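Phosphoribosylaminoimidazole carboxylase (Bombyx mori, PDB 4JA0) probably catalyses two steps of de novo purine biosynthesis, carboxylating aminoimidazole ribonucleotide and then joining the product to aspartate to form SAICAR. Local coordinates at residues I99-R104 / Q129-K134; I173-I178 / I191-E196. One frame throughout, in Å; residues are numbered along the deposited sequence.

Interaction 1 of 2, residues I99-R104 / Q129-K134; sequences IEWVTR and QETFFK. With SO4 (sulfate ion), chain J.
Arg-104 and Glu-130 form a salt bridge in which NE and NH2 both donate to one oxygen, with Arg-104 NE 2.9 Å from Glu-130 OE1. The acceptor lies in the guanidinium plane, but the carboxylate is turned 83° to it, so NE reaches OE1 from above the carboxylate while NH2 meets it nearly along the C-O bond. NH1 is left to hydrogen-bond O2 of a sulfate, 3.3 Å away, which Ser-110 N also holds. Val-102 CG1 covers one face of the guanidinium, and Val-102 CG2 leans obliquely on the Phe-132 ring, touching CD1 at 3.8 Å. On the face bearing Trp-101, Thr-131 CG2 makes a CH-pi contact 3.7 Å from the centroid of the six-membered ring; CG2 stands anti to the carbonyl carbon, which sets the methyl over the indole, while OG1 is hydrogen-bonded to Trp-143 O. The backbones pair antiparallel, with hydrogen-bonded pairs Glu-100/Phe-132 and Val-102/Glu-130. Within the SAICAR synthetase sheet, strand 100-104 lies between strands 123-132 and 188-200, with helix 162-183 packed on Trp-101 and Thr-103, and helix 110-114 meeting Arg-104 and Glu-130 through Phe-111.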
loop_
_atom_site.group_PDB
_atom_site.type_symbol
_atom_site.label_atom_id
_atom_site.label_comp_id
_atom_site.label_asym_id
_atom_site.label_seq_id
_atom_site.Cartn_x
_atom_site.Cartn_y
_atom_site.Cartn_z
ATOM N N ILE A 99 14.309 -55.811 -8.182
ATOM C CA ILE A 99 12.879 -55.557 -8.084
ATOM C C ILE A 99 12.328 -55.305 -9.471
ATOM O O ILE A 99 12.916 -54.557 -10.255
ATOM C CB ILE A 99 12.563 -54.308 -7.250
ATOM C CG1 ILE A 99 13.251 -54.391 -5.888
ATOM C CG2 ILE A 99 11.048 -54.111 -7.120
ATOM C CD1 ILE A 99 12.714 -55.507 -5.008
ATOM N N GLU A 100 11.209 -55.941 -9.787
ATOM C CA GLU A 100 10.438 -55.533 -10.949
ATOM C C GLU A 100 9.419 -54.462 -10.537
ATOM O O GLU A 100 8.570 -54.693 -9.678
ATOM C CB GLU A 100 9.751 -56.735 -11.590
ATOM C CG GLU A 100 10.716 -57.685 -12.272
ATOM C CD GLU A 100 10.035 -58.927 -12.803
ATOM O OE1 GLU A 100 8.798 -59.029 -12.639
ATOM O OE2 GLU A 100 10.738 -59.788 -13.384
ATOM N N TRP A 101 9.526 -53.285 -11.149
ATOM C CA TRP A 101 8.616 -52.179 -10.870
ATOM C C TRP A 101 7.470 -52.150 -11.885
ATOM O O TRP A 101 7.687 -51.906 -13.071
ATOM C CB TRP A 101 9.375 -50.849 -10.841
ATOM C CG TRP A 101 10.492 -50.858 -9.858
ATOM C CD1 TRP A 101 11.721 -51.435 -10.021
ATOM C CD2 TRP A 101 10.478 -50.301 -8.534
ATOM N NE1 TRP A 101 12.479 -51.252 -8.881
ATOM C CE2 TRP A 101 11.737 -50.559 -7.957
ATOM C CE3 TRP A 101 9.531 -49.602 -7.795
ATOM C CZ2 TRP A 101 12.067 -50.144 -6.658
ATOM C CZ3 TRP A 101 9.859 -49.193 -6.507
ATOM C CH2 TRP A 101 11.114 -49.461 -5.955
ATOM N N VAL A 102 6.260 -52.433 -11.416
ATOM C CA VAL A 102 5.106 -52.629 -12.288
ATOM C C VAL A 102 4.085 -51.504 -12.119
ATOM O O VAL A 102 3.828 -51.062 -11.002
ATOM C CB VAL A 102 4.417 -54.000 -12.012
ATOM C CG1 VAL A 102 3.147 -54.121 -12.812
ATOM C CG2 VAL A 102 5.338 -55.132 -12.329
ATOM N N THR A 103 3.555 -50.998 -13.226
ATOM C CA THR A 103 2.516 -49.953 -13.196
ATOM C C THR A 103 1.303 -50.406 -13.985
ATOM O O THR A 103 1.457 -50.959 -15.069
ATOM C CB THR A 103 3.007 -48.597 -13.788
ATOM O OG1 THR A 103 4.284 -48.266 -13.241
ATOM C CG2 THR A 103 2.073 -47.496 -13.409
ATOM N N ARG A 104 0.112 -50.146 -13.453
ATOM C CA ARG A 104 -1.141 -50.488 -14.119
ATOM C C ARG A 104 -2.058 -49.295 -14.222
ATOM O O ARG A 104 -2.163 -48.520 -13.283
ATOM C CB ARG A 104 -1.887 -51.546 -13.317
ATOM C CG ARG A 104 -1.018 -52.665 -12.848
ATOM C CD ARG A 104 -1.813 -53.619 -12.002
ATOM N NE ARG A 104 -0.937 -54.578 -11.340
ATOM C CZ ARG A 104 -0.528 -55.711 -11.898
ATOM N NH1 ARG A 104 -0.922 -56.035 -13.132
ATOM N NH2 ARG A 104 0.273 -56.519 -11.222
ATOM N N GLN A 129 0.954 -48.764 -8.648
ATOM C CA GLN A 129 2.341 -49.160 -8.808
ATOM C C GLN A 129 2.737 -50.184 -7.739
ATOM O O GLN A 129 2.562 -49.943 -6.548
ATOM C CB GLN A 129 3.254 -47.912 -8.918
ATOM C CG GLN A 129 4.480 -47.823 -8.033
ATOM C CD GLN A 129 5.538 -48.887 -8.279
ATOM O OE1 GLN A 129 5.369 -49.803 -9.082
ATOM N NE2 GLN A 129 6.635 -48.776 -7.560
ATOM N N GLU A 130 3.208 -51.346 -8.197
ATOM C CA GLU A 130 3.537 -52.484 -7.338
ATOM C C GLU A 130 4.957 -52.985 -7.541
ATOM O O GLU A 130 5.583 -52.759 -8.578
ATOM C CB GLU A 130 2.558 -53.630 -7.584
ATOM C CG GLU A 130 1.140 -53.205 -7.326
ATOM C CD GLU A 130 0.104 -54.244 -7.674
ATOM O OE1 GLU A 130 0.252 -54.920 -8.718
ATOM O OE2 GLU A 130 -0.865 -54.366 -6.887
ATOM N N THR A 131 5.465 -53.681 -6.537
ATOM C CA THR A 131 6.835 -54.159 -6.595
ATOM C C THR A 131 6.914 -55.658 -6.416
ATOM O O THR A 131 6.108 -56.263 -5.704
ATOM C CB THR A 131 7.744 -53.437 -5.569
ATOM O OG1 THR A 131 7.028 -53.236 -4.344
ATOM C CG2 THR A 131 8.088 -52.102 -6.089
ATOM N N PHE A 132 7.886 -56.243 -7.106
ATOM C CA PHE A 132 8.089 -57.673 -7.088
ATOM C C PHE A 132 9.552 -58.018 -6.970
ATOM O O PHE A 132 10.405 -57.413 -7.616
ATOM C CB PHE A 132 7.486 -58.300 -8.332
ATOM C CG PHE A 132 6.006 -58.161 -8.398
ATOM C CD1 PHE A 132 5.416 -57.095 -9.067
ATOM C CD2 PHE A 132 5.192 -59.080 -7.772
ATOM C CE1 PHE A 132 4.029 -56.956 -9.118
ATOM C CE2 PHE A 132 3.813 -58.943 -7.819
ATOM C CZ PHE A 132 3.232 -57.879 -8.497
ATOM N N PHE A 133 9.813 -59.023 -6.143
ATOM C CA PHE A 133 11.141 -59.528 -5.892
ATOM C C PHE A 133 11.413 -60.691 -6.838
ATOM O O PHE A 133 10.533 -61.100 -7.588
ATOM C CB PHE A 133 11.256 -59.986 -4.443
ATOM C CG PHE A 133 12.644 -60.373 -4.050
ATOM C CD1 PHE A 133 13.682 -59.450 -4.151
ATOM C CD2 PHE A 133 12.921 -61.653 -3.603
ATOM C CE1 PHE A 133 14.971 -59.800 -3.800
ATOM C CE2 PHE A 133 14.203 -62.011 -3.258
ATOM C CZ PHE A 133 15.234 -61.084 -3.358
ATOM N N LYS A 134 12.631 -61.216 -6.813
ATOM C CA LYS A 134 12.987 -62.413 -7.584
ATOM C C LYS A 134 12.499 -63.665 -6.757
ATOM O O LYS A 134 11.970 -63.450 -5.675
ATOM C CB LYS A 134 14.479 -62.323 -7.889
ATOM C CG LYS A 134 14.783 -60.973 -8.568
ATOM C CD LYS A 134 13.618 -60.501 -9.484
ATOM C CE LYS A 134 13.893 -59.174 -10.191
ATOM N NZ LYS A 134 14.977 -59.202 -11.211
HETATM S S SO4 J . 0.562 -59.475 -14.254
HETATM O O1 SO4 J . 0.570 -60.750 -14.966
HETATM O O2 SO4 J . -0.824 -59.214 -13.888
HETATM O O3 SO4 J . 1.403 -59.561 -13.057
HETATM O O4 SO4 J . 1.048 -58.383 -15.104
#

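Interaction 2 of 2, residues I173-I178 / I191-E196; sequences ILIFEI and IDMKIE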
loop_
_atom_site.group_PDB
_atom_site.type_symbol
_atom_site.label_atom_id
_atom_site.label_comp_id
_atom_site.label_asym_id
_atom_site.label_seq_id
_atom_site.Cartn_x
_atom_site.Cartn_y
_atom_site.Cartn_z
ATOM N N ILE A 173 5.970 -44.611 -12.225
ATOM C CA ILE A 173 4.688 -44.052 -12.621
ATOM C C ILE A 173 4.874 -43.072 -13.767
ATOM O O ILE A 173 4.091 -43.070 -14.718
ATOM C CB ILE A 173 3.999 -43.338 -11.461
ATOM C CG1 ILE A 173 3.758 -44.326 -10.323
ATOM C CG2 ILE A 173 2.700 -42.718 -11.919
ATOM C CD1 ILE A 173 3.234 -43.683 -9.058
ATOM N N LEU A 174 5.934 -42.270 -13.693
ATOM C CA LEU A 174 6.214 -41.245 -14.707
ATOM C C LEU A 174 6.493 -41.817 -16.095
ATOM O O LEU A 174 5.956 -41.338 -17.086
ATOM C CB LEU A 174 7.400 -40.392 -14.245
ATOM C CG LEU A 174 7.791 -39.196 -15.098
ATOM C CD1 LEU A 174 6.543 -38.457 -15.481
ATOM C CD2 LEU A 174 8.687 -38.288 -14.298
ATOM N N ILE A 175 7.303 -42.871 -16.141
ATOM C CA ILE A 175 7.662 -43.551 -17.383
ATOM C C ILE A 175 6.437 -44.183 -18.021
ATOM O O ILE A 175 6.257 -44.129 -19.239
ATOM C CB ILE A 175 8.728 -44.627 -17.120
ATOM C CG1 ILE A 175 10.072 -43.956 -16.869
ATOM C CG2 ILE A 175 8.815 -45.638 -18.265
ATOM C CD1 ILE A 175 11.062 -44.872 -16.197
ATOM N N PHE A 176 5.597 -44.781 -17.181
ATOM C CA PHE A 176 4.323 -45.275 -17.637
ATOM C C PHE A 176 3.482 -44.129 -18.235
ATOM O O PHE A 176 2.917 -44.263 -19.318
ATOM C CB PHE A 176 3.554 -45.914 -16.494
ATOM C CG PHE A 176 2.206 -46.403 -16.903
ATOM C CD1 PHE A 176 2.042 -47.684 -17.387
ATOM C CD2 PHE A 176 1.109 -45.541 -16.900
ATOM C CE1 PHE A 176 0.793 -48.112 -17.796
ATOM C CE2 PHE A 176 -0.134 -45.958 -17.316
ATOM C CZ PHE A 176 -0.298 -47.239 -17.760
ATOM N N GLU A 177 3.414 -42.997 -17.547
ATOM C CA GLU A 177 2.573 -41.904 -18.009
ATOM C C GLU A 177 3.036 -41.339 -19.363
ATOM O O GLU A 177 2.218 -41.071 -20.256
ATOM C CB GLU A 177 2.543 -40.811 -16.952
ATOM C CG GLU A 177 1.655 -41.128 -15.745
ATOM C CD GLU A 177 1.865 -40.138 -14.603
ATOM O OE1 GLU A 177 2.936 -39.480 -14.586
ATOM O OE2 GLU A 177 0.966 -40.006 -13.734
ATOM N N ILE A 178 4.351 -41.223 -19.527
ATOM C CA ILE A 178 4.951 -40.760 -20.772
ATOM C C ILE A 178 4.642 -41.674 -21.943
ATOM O O ILE A 178 4.176 -41.222 -22.981
ATOM C CB ILE A 178 6.482 -40.678 -20.632
ATOM C CG1 ILE A 178 6.854 -39.535 -19.697
ATOM C CG2 ILE A 178 7.153 -40.525 -22.006
ATOM C CD1 ILE A 178 8.300 -39.497 -19.367
ATOM N N ILE A 191 -1.562 -50.467 -21.054
ATOM C CA ILE A 191 -2.388 -50.992 -19.968
ATOM C C ILE A 191 -1.573 -51.215 -18.724
ATOM O O ILE A 191 -2.005 -50.881 -17.630
ATOM C CB ILE A 191 -3.149 -52.298 -20.392
ATOM C CG1 ILE A 191 -4.566 -51.971 -20.835
ATOM C CG2 ILE A 191 -3.339 -53.225 -19.237
ATOM C CD1 ILE A 191 -4.646 -51.214 -22.078
ATOM N N ASP A 192 -0.386 -51.774 -18.896
ATOM C CA ASP A 192 0.520 -51.921 -17.778
ATOM C C ASP A 192 1.945 -52.045 -18.264
ATOM O O ASP A 192 2.177 -52.108 -19.463
ATOM C CB ASP A 192 0.112 -53.076 -16.839
ATOM C CG ASP A 192 0.017 -54.435 -17.543
ATOM O OD1 ASP A 192 -1.075 -55.036 -17.503
ATOM O OD2 ASP A 192 1.042 -54.948 -18.054
ATOM N N MET A 193 2.898 -52.014 -17.335
ATOM C CA MET A 193 4.316 -52.068 -17.685
ATOM C C MET A 193 5.156 -52.637 -16.581
ATOM O O MET A 193 4.789 -52.543 -15.422
ATOM C CB MET A 193 4.866 -50.676 -17.904
ATOM C CG MET A 193 4.818 -50.150 -19.284
ATOM S SD MET A 193 5.865 -48.723 -19.095
ATOM C CE MET A 193 7.445 -49.534 -19.228
ATOM N N LYS A 194 6.337 -53.125 -16.940
ATOM C CA LYS A 194 7.335 -53.542 -15.956
ATOM C C LYS A 194 8.692 -52.998 -16.379
ATOM O O LYS A 194 9.081 -53.101 -17.551
ATOM C CB LYS A 194 7.397 -55.076 -15.843
ATOM N N ILE A 195 9.414 -52.415 -15.429
ATOM C CA ILE A 195 10.748 -51.926 -15.715
ATOM C C ILE A 195 11.631 -52.363 -14.573
ATOM O O ILE A 195 11.127 -52.845 -13.566
ATOM C CB ILE A 195 10.790 -50.394 -15.847
ATOM C CG1 ILE A 195 10.208 -49.749 -14.594
ATOM C CG2 ILE A 195 10.032 -49.937 -17.056
ATOM C CD1 ILE A 195 10.213 -48.224 -14.635
ATOM N N GLU A 196 12.937 -52.174 -14.725
ATOM C CA GLU A 196 13.900 -52.507 -13.684
ATOM C C GLU A 196 14.964 -51.414 -13.567
ATOM O O GLU A 196 15.301 -50.777 -14.552
ATOM C CB GLU A 196 14.529 -53.872 -13.974
ATOM C CG GLU A 196 13.574 -55.055 -13.740
ATOM C CD GLU A 196 14.120 -56.402 -14.242
ATOM O OE1 GLU A 196 15.357 -56.545 -14.381
ATOM O OE2 GLU A 196 13.302 -57.317 -14.510
#
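Phe-176 reaches from the helix to the strand with its ring edge foremost. CG stands anti to the backbone N (chi1 178°), which carries the ring out from the helix flank to the backbone at Ile-191 and Asp-192. CE1 lies 3.8 Å from Asp-192 CA, and CD1 is 4.1 Å from Met-193 CB; both strand atoms sit near the ring plane, so the rim of the phenyl group does the touching. Met-193 answers in the other direction. Its side chain rises toward the helix, crossing Phe-176 obliquely, and brings SD to 4.0 Å from Phe-176 CA. The chain then bends at chi3 (81°), directing CE to Ile-175 CG2, 4.2 Å away. Farther along the strand, Ile-175 and Ile-195 cross at a slant and meet through their terminal methyls, CD1 to CD1, at 3.8 Å. No hydrogen bond joins the two segments, and all six touching residues are buried. Asp-192 takes part through its CA; its OD1 forms a salt bridge with Arg-217 NH1 of strand 216-220. The segment axes approach to 9.2 Å at an angle of 132°, a spacing filled by the apolar side chains of the two segments. Such a helix packed on an antiparallel sheet, its Ile and Phe side chains meeting Met and Ile from the strand, is an alpha+beta arrangement, here within the SAICAR synthetase domain.

In the fold
Interactions 1 and 2 share one antiparallel sheet, their centres about 10 Å apart. Strand 100-104 pairs with strand 123-132 along one edge and with strand 188-200 along the other; probable hydrogen bonds run from Met-193 N to Thr-103 O and from Trp-101 N to Ile-195 O, each 2.9 Å. Helix 162-183 spans both contacts, meeting Trp-101 and Thr-103 of interaction 1 and packing through Ile-175 and Phe-176 in interaction 2. Bound sulfates, probably from the crystallisation liquor, lie near both: one is held by Arg-104, another lies about 5 Å from the side chain of Thr-131, and a sulfate lies about 5 Å from that of Asp-192; they may mark anion-binding pockets.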